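Local coordinates for tyrosine--tRNA ligase (Archaeoglobus fulgidus, PDB 2CYB), which probably activates tyrosine with ATP to Tyr-AMP and then transfers the tyrosyl group to the acceptor end of tRNA(Tyr), at residues Tyr121-Asp124 with Val125-Ala129; Leu134-Ala137 with Arg138-Met141; Gln155-Tyr158 with Pro159-Ala163; Gln162-Asp165 with Ile166-Gly170. One frame throughout, in Å; residues are numbered along the deposited sequence.

How the contacts relate
All four contacts are local, each between neighbouring turns of one helix, so none closes a long loop. Contact 1 lies on helix 119-131, followed by contact 2 on helix 134-140; these two do not touch, their nearest atoms being about 6 Å apart. Helix 154-168 then carries contacts 3 and 4, which overlap at Gln162 and Ala163; otherwise the contacts run in series. This last helix joins the set: contact 3 packs on contact 2 through Tyr158 and Pro159, and both it and contact 4 meet contact 1 through Met161, Leu164 and His168. Contacts 1, 2 and 3 also reach the second subunit, whereas contacts 3 and 4 touch the bound tyrosine.

Contact 1. Residues Tyr121-Asp124 with Val125-Ala129; sequences YVLD and VLKMA
Tyr121 and Val125 meet one turn apart on helix 119-131, ring atom CE2 of Tyr121 lying 3.6 Å from CG2 of Val125. With CG anti to the backbone N (chi1 -175°), the ring slants past the valine and carries its hydroxyl across to Met161 O on helix 154-168, while His168 and Tyr115 meet it edge-to-face. Val122 takes part through its carbonyl, which accepts Leu126 N at 3.0 Å; its side chain packs on Val122 of the second subunit. Leu123 O receives Lys127 N, and the lysine's CG also sits 3.3 Å from that Leu123 O before the chain runs on extended. The leucine side chain itself packs on Phe83 of the second subunit. Asp124 accepts Met128 N at its O in a fairly straight bond of 2.8 Å. Its carboxylate works on two fronts: OD1 is bonded to both Tyr196 OH and His168 NE2, whereas a water donates to OD2 of Asp124 at 2.5 Å and accepts from NZ of Lys127 at 3.2 Å. Direct contact is lacking, OD2 of Asp124 and NZ of Lys127 being 4.6 Å apart. The buried acid is thus held at both oxygens, and the nearby lysine, bridged to it by water, would be expected to offset part of its negative charge.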
loop_
_atom_site.group_PDB
_atom_site.type_symbol
_atom_site.label_atom_id
_atom_site.label_comp_id
_atom_site.label_asym_id
_atom_site.label_seq_id
_atom_site.Cartn_x
_atom_site.Cartn_y
_atom_site.Cartn_z
ATOM N N TYR A 121 -9.057 4.101 -10.474
ATOM C CA TYR A 121 -8.808 2.905 -9.674
ATOM C C TYR A 121 -7.789 3.175 -8.566
ATOM O O TYR A 121 -7.985 2.765 -7.422
ATOM C CB TYR A 121 -8.301 1.769 -10.550
ATOM C CG TYR A 121 -8.144 0.463 -9.801
ATOM C CD1 TYR A 121 -9.197 -0.453 -9.717
ATOM C CD2 TYR A 121 -6.933 0.137 -9.193
ATOM C CE1 TYR A 121 -9.037 -1.677 -9.050
ATOM C CE2 TYR A 121 -6.765 -1.081 -8.516
ATOM C CZ TYR A 121 -7.813 -1.980 -8.454
ATOM O OH TYR A 121 -7.613 -3.193 -7.827
ATOM N N VAL A 122 -6.706 3.868 -8.893
ATOM C CA VAL A 122 -5.699 4.154 -7.873
ATOM C C VAL A 122 -6.271 5.036 -6.770
ATOM O O VAL A 122 -5.978 4.843 -5.591
ATOM C CB VAL A 122 -4.445 4.823 -8.480
ATOM C CG1 VAL A 122 -3.789 3.877 -9.466
ATOM C CG2 VAL A 122 -4.814 6.125 -9.156
ATOM N N LEU A 123 -7.108 5.996 -7.139
ATOM C CA LEU A 123 -7.699 6.858 -6.135
ATOM C C LEU A 123 -8.563 6.014 -5.192
ATOM O O LEU A 123 -8.571 6.244 -3.975
ATOM C CB LEU A 123 -8.522 7.957 -6.809
ATOM C CG LEU A 123 -8.706 9.299 -6.095
ATOM C CD1 LEU A 123 -7.564 9.598 -5.129
ATOM C CD2 LEU A 123 -8.778 10.378 -7.169
ATOM N N ASP A 124 -9.277 5.029 -5.740
ATOM C CA ASP A 124 -10.106 4.161 -4.903
ATOM C C ASP A 124 -9.235 3.349 -3.945
ATOM O O ASP A 124 -9.624 3.100 -2.797
ATOM C CB ASP A 124 -10.936 3.206 -5.762
ATOM C CG ASP A 124 -12.237 3.826 -6.228
ATOM O OD1 ASP A 124 -12.858 3.259 -7.147
ATOM O OD2 ASP A 124 -12.638 4.870 -5.671
ATOM N N VAL A 125 -8.072 2.922 -4.426
ATOM C CA VAL A 125 -7.147 2.156 -3.596
ATOM C C VAL A 125 -6.736 3.013 -2.410
ATOM O O VAL A 125 -6.713 2.544 -1.268
ATOM C CB VAL A 125 -5.874 1.732 -4.383
ATOM C CG1 VAL A 125 -4.823 1.177 -3.421
ATOM C CG2 VAL A 125 -6.232 0.685 -5.417
ATOM N N LEU A 126 -6.421 4.280 -2.677
ATOM C CA LEU A 126 -6.016 5.177 -1.601
ATOM C C LEU A 126 -7.144 5.384 -0.588
ATOM O O LEU A 126 -6.899 5.443 0.618
ATOM C CB LEU A 126 -5.553 6.522 -2.172
ATOM C CG LEU A 126 -4.290 6.479 -3.040
ATOM C CD1 LEU A 126 -3.818 7.898 -3.279
ATOM C CD2 LEU A 126 -3.193 5.659 -2.367
ATOM N N LYS A 127 -8.376 5.487 -1.077
ATOM C CA LYS A 127 -9.534 5.666 -0.203
ATOM C C LYS A 127 -9.743 4.400 0.624
ATOM O O LYS A 127 -9.998 4.467 1.835
ATOM C CB LYS A 127 -10.783 5.958 -1.035
ATOM C CG LYS A 127 -10.750 7.313 -1.726
ATOM C CD LYS A 127 -11.980 7.522 -2.605
ATOM C CE LYS A 127 -11.986 8.914 -3.221
ATOM N NZ LYS A 127 -13.190 9.143 -4.073
ATOM N N MET A 128 -9.648 3.248 -0.032
ATOM C CA MET A 128 -9.787 1.971 0.672
ATOM C C MET A 128 -8.705 1.862 1.751
ATOM O O MET A 128 -8.977 1.441 2.881
ATOM C CB MET A 128 -9.641 0.799 -0.305
ATOM C CG MET A 128 -10.896 0.457 -1.086
ATOM S SD MET A 128 -12.163 -0.267 -0.010
ATOM C CE MET A 128 -11.481 -1.881 0.260
ATOM N N ALA A 129 -7.476 2.237 1.403
ATOM C CA ALA A 129 -6.372 2.163 2.365
ATOM C C ALA A 129 -6.589 3.079 3.560
ATOM O O ALA A 129 -6.204 2.750 4.677
ATOM C CB ALA A 129 -5.034 2.506 1.682
HETATM O O HOH W 1 -12.160 7.202 -6.464
#

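Contact 2. Residues Leu134-Ala137 with Arg138-Met141; sequences LNRA and RRSM
One face of the Arg139 guanidinium lies over the helix backbone, with Asn135 O 3.6 Å from its plane and Arg136 CA also over that face toward the rim. At its edge, in plane, stands Asn135 OD1, which as modelled accepts NH1 of Arg139 at 2.9 Å with an N-H...O angle of 158°. The amide is turned almost perpendicular (89°) to the guanidinium, and NH1 comes in above the carbonyl plane of Asn135, away from its lone pairs. A bend at chi3 (-93°) folds Arg139 back toward Asn135. Which end of the amide faces NE is doubtful, since ND2 of Asn135 is 2.8 Å from NE of Arg139 and both are donors. Arg136 crosses Arg139 at about a right angle, CD 3.9 Å from NH2 of Arg139, and carries its own charge to a salt bridge with Glu189. With an alanine at Arg139, the Asn135 amide would probably lose its guanidinium partner and be freer to turn.

Toward the end of helix 134-140, Ala137 O is gripped twice: Ser140 OG donates to it at 2.7 Å, and Met141 N adds a weak bond of 3.3 Å to the same Ala137 O. Arg138 N reaches Leu134 O at 2.8 Å, and the arginine's extended chain ends at Lys148 O. Leu134 and Ala137 pack on Leu134 and Val153 of the second subunit. The serine hydroxyl thus supplements a weakening backbone bond in the final turn, while the Glu189 carboxylate is likely to offset part of the positive charge gathered where Arg136 and Arg139 cross.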
loop_
_atom_site.group_PDB
_atom_site.type_symbol
_atom_site.label_atom_id
_atom_site.label_comp_id
_atom_site.label_asym_id
_atom_site.label_seq_id
_atom_site.Cartn_x
_atom_site.Cartn_y
_atom_site.Cartn_z
ATOM N N LEU A 134 -4.603 -1.619 9.201
ATOM C CA LEU A 134 -3.549 -2.533 8.785
ATOM C C LEU A 134 -3.894 -3.930 9.327
ATOM O O LEU A 134 -3.700 -4.936 8.661
ATOM C CB LEU A 134 -2.200 -2.078 9.347
ATOM C CG LEU A 134 -1.028 -3.035 9.103
ATOM C CD1 LEU A 134 -0.869 -3.300 7.598
ATOM C CD2 LEU A 134 0.247 -2.437 9.687
ATOM N N ASN A 135 -4.417 -3.968 10.548
ATOM C CA ASN A 135 -4.790 -5.222 11.185
ATOM C C ASN A 135 -5.773 -6.042 10.339
ATOM O O ASN A 135 -5.560 -7.233 10.099
ATOM C CB ASN A 135 -5.414 -4.933 12.550
ATOM C CG ASN A 135 -5.704 -6.191 13.336
ATOM O OD1 ASN A 135 -6.498 -6.175 14.276
ATOM N ND2 ASN A 135 -5.054 -7.287 12.966
ATOM N N ARG A 136 -6.845 -5.400 9.889
ATOM C CA ARG A 136 -7.854 -6.073 9.085
ATOM C C ARG A 136 -7.252 -6.566 7.768
ATOM O O ARG A 136 -7.526 -7.680 7.322
ATOM C CB ARG A 136 -9.019 -5.114 8.813
ATOM C CG ARG A 136 -10.221 -5.723 8.085
ATOM C CD ARG A 136 -11.080 -6.576 9.018
ATOM N NE ARG A 136 -12.273 -7.113 8.359
ATOM C CZ ARG A 136 -13.275 -6.377 7.881
ATOM N NH1 ARG A 136 -14.313 -6.968 7.301
ATOM N NH2 ARG A 136 -13.247 -5.053 7.978
ATOM N N ALA A 137 -6.421 -5.732 7.148
ATOM C CA ALA A 137 -5.790 -6.099 5.891
ATOM C C ALA A 137 -4.845 -7.282 6.068
ATOM O O ALA A 137 -4.866 -8.241 5.289
ATOM C CB ALA A 137 -5.030 -4.909 5.331
ATOM N N ARG A 138 -4.010 -7.209 7.097
ATOM C CA ARG A 138 -3.052 -8.270 7.363
ATOM C C ARG A 138 -3.774 -9.590 7.628
ATOM O O ARG A 138 -3.384 -10.636 7.105
ATOM C CB ARG A 138 -2.186 -7.899 8.565
ATOM C CG ARG A 138 -0.954 -8.767 8.735
ATOM C CD ARG A 138 -0.240 -8.423 10.032
ATOM N NE ARG A 138 1.152 -8.872 10.057
ATOM C CZ ARG A 138 1.556 -10.103 9.756
ATOM N NH1 ARG A 138 0.681 -11.031 9.394
ATOM N NH2 ARG A 138 2.843 -10.412 9.841
ATOM N N ARG A 139 -4.827 -9.547 8.436
ATOM C CA ARG A 139 -5.568 -10.767 8.739
ATOM C C ARG A 139 -6.270 -11.357 7.516
ATOM O O ARG A 139 -6.379 -12.578 7.388
ATOM C CB ARG A 139 -6.577 -10.524 9.874
ATOM C CG ARG A 139 -5.903 -10.322 11.228
ATOM C CD ARG A 139 -6.881 -10.287 12.405
ATOM N NE ARG A 139 -7.314 -8.935 12.756
ATOM C CZ ARG A 139 -8.410 -8.346 12.286
ATOM N NH1 ARG A 139 -8.712 -7.110 12.666
ATOM N NH2 ARG A 139 -9.213 -8.992 11.449
ATOM N N SER A 140 -6.727 -10.508 6.599
ATOM C CA SER A 140 -7.404 -11.014 5.411
ATOM C C SER A 140 -6.434 -11.791 4.525
ATOM O O SER A 140 -6.838 -12.665 3.752
ATOM C CB SER A 140 -8.012 -9.854 4.605
ATOM O OG SER A 140 -7.012 -9.157 3.869
ATOM N N MET A 141 -5.146 -11.489 4.655
ATOM C CA MET A 141 -4.126 -12.124 3.831
ATOM C C MET A 141 -3.440 -13.339 4.449
ATOM O O MET A 141 -2.542 -13.911 3.838
ATOM C CB MET A 141 -3.059 -11.094 3.458
ATOM C CG MET A 141 -3.554 -10.002 2.514
ATOM S SD MET A 141 -3.931 -10.708 0.930
ATOM C CE MET A 141 -2.321 -11.078 0.369
#

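Contact 3. Residues Gln155-Tyr158 with Pro159-Ala163; sequences QMIY and PLMQA. With TYR (tyrosine), chain C.
The amino N of the bound tyrosine is gripped by two residues one turn apart: it donates to Tyr158 OH at 2.8 Å and to Gln162 OE1, also at 2.8 Å. It lies at the edge of the Tyr158 ring, in its plane. Both side chains start anti to their backbone N (chi1 -176° for Tyr158), which sends them off the same side of helix 154-168 toward the ligand; there OE1 of Gln162 comes 3.5 Å from CE2 of Tyr158, amide and ring planes 59° apart. Second partners fix both groups: Tyr158 OH is bonded to Glu40 and Gln162 NE2 to Gln180, while His74 meets the Tyr158 ring edge-to-face.

Behind this pair the helix is kinked. Pro159 has no N-H to give, and its CD lies 3.3 Å from Gln155 O where a bond would otherwise form. Met156 O, buried here, has no polar partner in the model; CD of Pro159 covers it at 3.4 Å. Regular bonding resumes with Met161 N to Ile157 O and with Gln162 N, which lies in the carbonyl plane of Tyr158 at 3.0 Å from its O. On a separate side Ile157 and Met161 run side by side, CG2 of Ile157 3.9 Å from SD of Met161. The arrangement is a proline kink in the pocket helix of a class I synthetase: the break in bonding falls in the turn that carries Tyr158, just ahead of the regular helix that carries Gln162, and these two, with Tyr36, Asp165 and Gln180, hydrogen-bond the tyrosine substrate in the Rossmann-fold catalytic domain.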
loop_
_atom_site.group_PDB
_atom_site.type_symbol
_atom_site.label_atom_id
_atom_site.label_comp_id
_atom_site.label_asym_id
_atom_site.label_seq_id
_atom_site.Cartn_x
_atom_site.Cartn_y
_atom_site.Cartn_z
ATOM N N GLN A 155 1.851 -6.815 0.026
ATOM C CA GLN A 155 0.847 -7.807 0.377
ATOM C C GLN A 155 -0.290 -7.216 1.213
ATOM O O GLN A 155 -1.339 -7.837 1.379
ATOM C CB GLN A 155 1.543 -9.004 1.050
ATOM C CG GLN A 155 2.399 -9.781 0.033
ATOM C CD GLN A 155 3.588 -10.522 0.634
ATOM O OE1 GLN A 155 4.222 -10.052 1.575
ATOM N NE2 GLN A 155 3.911 -11.677 0.061
ATOM N N MET A 156 -0.105 -5.989 1.693
ATOM C CA MET A 156 -1.141 -5.320 2.476
ATOM C C MET A 156 -2.023 -4.473 1.558
ATOM O O MET A 156 -3.142 -4.110 1.916
ATOM C CB MET A 156 -0.509 -4.446 3.565
ATOM C CG MET A 156 0.393 -5.218 4.519
ATOM S SD MET A 156 -0.508 -6.475 5.481
ATOM C CE MET A 156 -0.154 -7.974 4.522
ATOM N N ILE A 157 -1.501 -4.146 0.376
ATOM C CA ILE A 157 -2.250 -3.375 -0.619
ATOM C C ILE A 157 -3.133 -4.361 -1.401
ATOM O O ILE A 157 -4.257 -4.042 -1.784
ATOM C CB ILE A 157 -1.294 -2.682 -1.618
ATOM C CG1 ILE A 157 -0.477 -1.608 -0.899
ATOM C CG2 ILE A 157 -2.085 -2.081 -2.777
ATOM C CD1 ILE A 157 0.659 -1.057 -1.746
ATOM N N TYR A 158 -2.590 -5.559 -1.620
ATOM C CA TYR A 158 -3.233 -6.666 -2.342
ATOM C C TYR A 158 -4.739 -6.883 -2.054
ATOM O O TYR A 158 -5.553 -6.895 -2.981
ATOM C CB TYR A 158 -2.415 -7.943 -2.052
ATOM C CG TYR A 158 -2.819 -9.221 -2.751
ATOM C CD1 TYR A 158 -1.931 -9.882 -3.613
ATOM C CD2 TYR A 158 -4.051 -9.819 -2.493
ATOM C CE1 TYR A 158 -2.266 -11.111 -4.188
ATOM C CE2 TYR A 158 -4.393 -11.037 -3.059
ATOM C CZ TYR A 158 -3.506 -11.676 -3.902
ATOM O OH TYR A 158 -3.880 -12.868 -4.475
ATOM N N PRO A 159 -5.137 -7.039 -0.774
ATOM C CA PRO A 159 -6.563 -7.252 -0.487
ATOM C C PRO A 159 -7.465 -6.091 -0.876
ATOM O O PRO A 159 -8.591 -6.296 -1.316
ATOM C CB PRO A 159 -6.584 -7.523 1.022
ATOM C CG PRO A 159 -5.418 -6.695 1.516
ATOM C CD PRO A 159 -4.353 -6.980 0.473
ATOM N N LEU A 160 -6.970 -4.874 -0.712
ATOM C CA LEU A 160 -7.749 -3.700 -1.072
ATOM C C LEU A 160 -8.051 -3.715 -2.569
ATOM O O LEU A 160 -9.170 -3.419 -2.995
ATOM C CB LEU A 160 -6.979 -2.428 -0.721
ATOM C CG LEU A 160 -6.394 -2.358 0.692
ATOM C CD1 LEU A 160 -5.739 -0.995 0.886
ATOM C CD2 LEU A 160 -7.487 -2.588 1.728
ATOM N N MET A 161 -7.046 -4.068 -3.360
ATOM C CA MET A 161 -7.196 -4.113 -4.801
ATOM C C MET A 161 -8.127 -5.227 -5.231
ATOM O O MET A 161 -8.868 -5.066 -6.189
ATOM C CB MET A 161 -5.832 -4.269 -5.472
ATOM C CG MET A 161 -5.025 -2.978 -5.479
ATOM S SD MET A 161 -3.440 -3.204 -6.297
ATOM C CE MET A 161 -3.950 -3.772 -7.936
ATOM N N GLN A 162 -8.080 -6.360 -4.538
ATOM C CA GLN A 162 -8.970 -7.462 -4.877
ATOM C C GLN A 162 -10.413 -7.023 -4.658
ATOM O O GLN A 162 -11.278 -7.268 -5.499
ATOM C CB GLN A 162 -8.678 -8.692 -4.015
ATOM C CG GLN A 162 -9.559 -9.878 -4.367
ATOM C CD GLN A 162 -9.034 -11.175 -3.789
ATOM O OE1 GLN A 162 -7.828 -11.333 -3.591
ATOM N NE2 GLN A 162 -9.933 -12.121 -3.539
ATOM N N ALA A 163 -10.665 -6.365 -3.531
ATOM C CA ALA A 163 -12.005 -5.882 -3.219
ATOM C C ALA A 163 -12.443 -4.891 -4.294
ATOM O O ALA A 163 -13.579 -4.943 -4.763
ATOM C CB ALA A 163 -12.028 -5.219 -1.847
HETATM N N TYR C . -6.566 -13.721 -4.145
HETATM C CA TYR C . -6.816 -14.723 -5.210
HETATM C C TYR C . -6.043 -16.012 -4.944
HETATM O O TYR C . -6.161 -16.939 -5.762
HETATM C CB TYR C . -6.427 -14.128 -6.568
HETATM C CG TYR C . -7.269 -12.922 -6.907
HETATM C CD1 TYR C . -6.686 -11.685 -7.188
HETATM C CD2 TYR C . -8.665 -13.023 -6.942
HETATM C CE1 TYR C . -7.483 -10.570 -7.503
HETATM C CE2 TYR C . -9.460 -11.933 -7.249
HETATM C CZ TYR C . -8.867 -10.709 -7.531
HETATM O OH TYR C . -9.668 -9.643 -7.855
HETATM O OXT TYR C . -5.344 -16.084 -3.912
#

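Contact 4. Residues Gln162-Asp165 with Ile166-Gly170; sequences QALD and IAHLG. With TYR (tyrosine), chain C.
Asp165, whose O accepts Leu169 N across this last helical turn, holds the phenol of the bound tyrosine: the ligand OH donates to OD1 of Asp165 at 2.6 Å. Gln162, one turn earlier, lies over the ligand ring, its CG 3.3 Å from the ligand CZ. A glycine in place of Gln162 would probably uncover that part of the ring and cost the amino group an acceptor. In the second shell, OD2 of Asp165 is bonded to Gln116 NE2 and more weakly to Tyr115 OH, which together with the OD1 bond should limit the carboxylate's rotation.

In the turn beneath, His168 N gives Leu164 O a nearly straight bond (174°) of 2.9 Å, whereas that from Ile166 N to Ala163 O is weak. CD2 of His168 approaches the same Leu164 O, which sits near the plane of the imidazole, while NE2 ties this helix end to Asp124 of helix 119-131. Leu169 folds back so that its CG is 3.2 Å from Asp165 O, and Gly170, with positive phi, closes the helix in a Schellman motif. Around it, Leu164 packs on helix 119-131, Ala163 and Ile166 on helix 181-190, and Asp165, Ile166 and Leu169 against Tyr36 of strand 34-39.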
loop_
_atom_site.group_PDB
_atom_site.type_symbol
_atom_site.label_atom_id
_atom_site.label_comp_id
_atom_site.label_asym_id
_atom_site.label_seq_id
_atom_site.Cartn_x
_atom_site.Cartn_y
_atom_site.Cartn_z
ATOM N N GLN A 162 -8.080 -6.360 -4.538
ATOM C CA GLN A 162 -8.970 -7.462 -4.877
ATOM C C GLN A 162 -10.413 -7.023 -4.658
ATOM O O GLN A 162 -11.278 -7.268 -5.499
ATOM C CB GLN A 162 -8.678 -8.692 -4.015
ATOM C CG GLN A 162 -9.559 -9.878 -4.367
ATOM C CD GLN A 162 -9.034 -11.175 -3.789
ATOM O OE1 GLN A 162 -7.828 -11.333 -3.591
ATOM N NE2 GLN A 162 -9.933 -12.121 -3.539
ATOM N N ALA A 163 -10.665 -6.365 -3.531
ATOM C CA ALA A 163 -12.005 -5.882 -3.219
ATOM C C ALA A 163 -12.443 -4.891 -4.294
ATOM O O ALA A 163 -13.579 -4.943 -4.763
ATOM C CB ALA A 163 -12.028 -5.219 -1.847
ATOM N N LEU A 164 -11.542 -3.997 -4.695
ATOM C CA LEU A 164 -11.876 -3.023 -5.729
ATOM C C LEU A 164 -12.095 -3.644 -7.097
ATOM O O LEU A 164 -12.810 -3.073 -7.929
ATOM C CB LEU A 164 -10.802 -1.940 -5.822
ATOM C CG LEU A 164 -10.869 -0.915 -4.689
ATOM C CD1 LEU A 164 -9.629 -0.014 -4.735
ATOM C CD2 LEU A 164 -12.165 -0.094 -4.823
ATOM N N ASP A 165 -11.487 -4.801 -7.351
ATOM C CA ASP A 165 -11.680 -5.458 -8.643
ATOM C C ASP A 165 -13.152 -5.811 -8.817
ATOM O O ASP A 165 -13.683 -5.742 -9.920
ATOM C CB ASP A 165 -10.850 -6.741 -8.740
ATOM C CG ASP A 165 -9.376 -6.467 -8.856
ATOM O OD1 ASP A 165 -8.592 -7.363 -8.492
ATOM O OD2 ASP A 165 -9.002 -5.367 -9.324
ATOM N N ILE A 166 -13.806 -6.190 -7.721
ATOM C CA ILE A 166 -15.216 -6.557 -7.763
ATOM C C ILE A 166 -16.043 -5.374 -8.281
ATOM O O ILE A 166 -16.863 -5.522 -9.192
ATOM C CB ILE A 166 -15.725 -6.968 -6.357
ATOM C CG1 ILE A 166 -15.026 -8.261 -5.911
ATOM C CG2 ILE A 166 -17.235 -7.165 -6.384
ATOM C CD1 ILE A 166 -15.237 -8.593 -4.451
ATOM N N ALA A 167 -15.801 -4.198 -7.717
ATOM C CA ALA A 167 -16.529 -2.997 -8.125
ATOM C C ALA A 167 -16.179 -2.527 -9.532
ATOM O O ALA A 167 -17.065 -2.223 -10.330
ATOM C CB ALA A 167 -16.266 -1.875 -7.139
ATOM N N HIS A 168 -14.890 -2.462 -9.842
ATOM C CA HIS A 168 -14.474 -1.990 -11.155
ATOM C C HIS A 168 -14.793 -2.918 -12.323
ATOM O O HIS A 168 -14.838 -2.468 -13.468
ATOM C CB HIS A 168 -12.988 -1.626 -11.127
ATOM C CG HIS A 168 -12.709 -0.337 -10.417
ATOM N ND1 HIS A 168 -12.381 0.823 -11.081
ATOM C CD2 HIS A 168 -12.773 -0.014 -9.102
ATOM C CE1 HIS A 168 -12.254 1.808 -10.208
ATOM N NE2 HIS A 168 -12.487 1.326 -8.999
ATOM N N LEU A 169 -15.019 -4.201 -12.047
ATOM C CA LEU A 169 -15.368 -5.140 -13.106
ATOM C C LEU A 169 -16.895 -5.301 -13.180
ATOM O O LEU A 169 -17.411 -6.108 -13.960
ATOM C CB LEU A 169 -14.699 -6.501 -12.857
ATOM C CG LEU A 169 -13.169 -6.520 -12.969
ATOM C CD1 LEU A 169 -12.632 -7.851 -12.447
ATOM C CD2 LEU A 169 -12.744 -6.297 -14.414
ATOM N N GLY A 170 -17.610 -4.533 -12.360
ATOM C CA GLY A 170 -19.064 -4.599 -12.351
ATOM C C GLY A 170 -19.567 -5.984 -11.998
ATOM O O GLY A 170 -20.539 -6.476 -12.566
HETATM N N TYR C . -6.566 -13.721 -4.145
HETATM C CA TYR C . -6.816 -14.723 -5.210
HETATM C C TYR C . -6.043 -16.012 -4.944
HETATM O O TYR C . -6.161 -16.939 -5.762
HETATM C CB TYR C . -6.427 -14.128 -6.568
HETATM C CG TYR C . -7.269 -12.922 -6.907
HETATM C CD1 TYR C . -6.686 -11.685 -7.188
HETATM C CD2 TYR C . -8.665 -13.023 -6.942
HETATM C CE1 TYR C . -7.483 -10.570 -7.503
HETATM C CE2 TYR C . -9.460 -11.933 -7.249
HETATM C CZ TYR C . -8.867 -10.709 -7.531
HETATM O OH TYR C . -9.668 -9.643 -7.855
HETATM O OXT TYR C . -5.344 -16.084 -3.912
#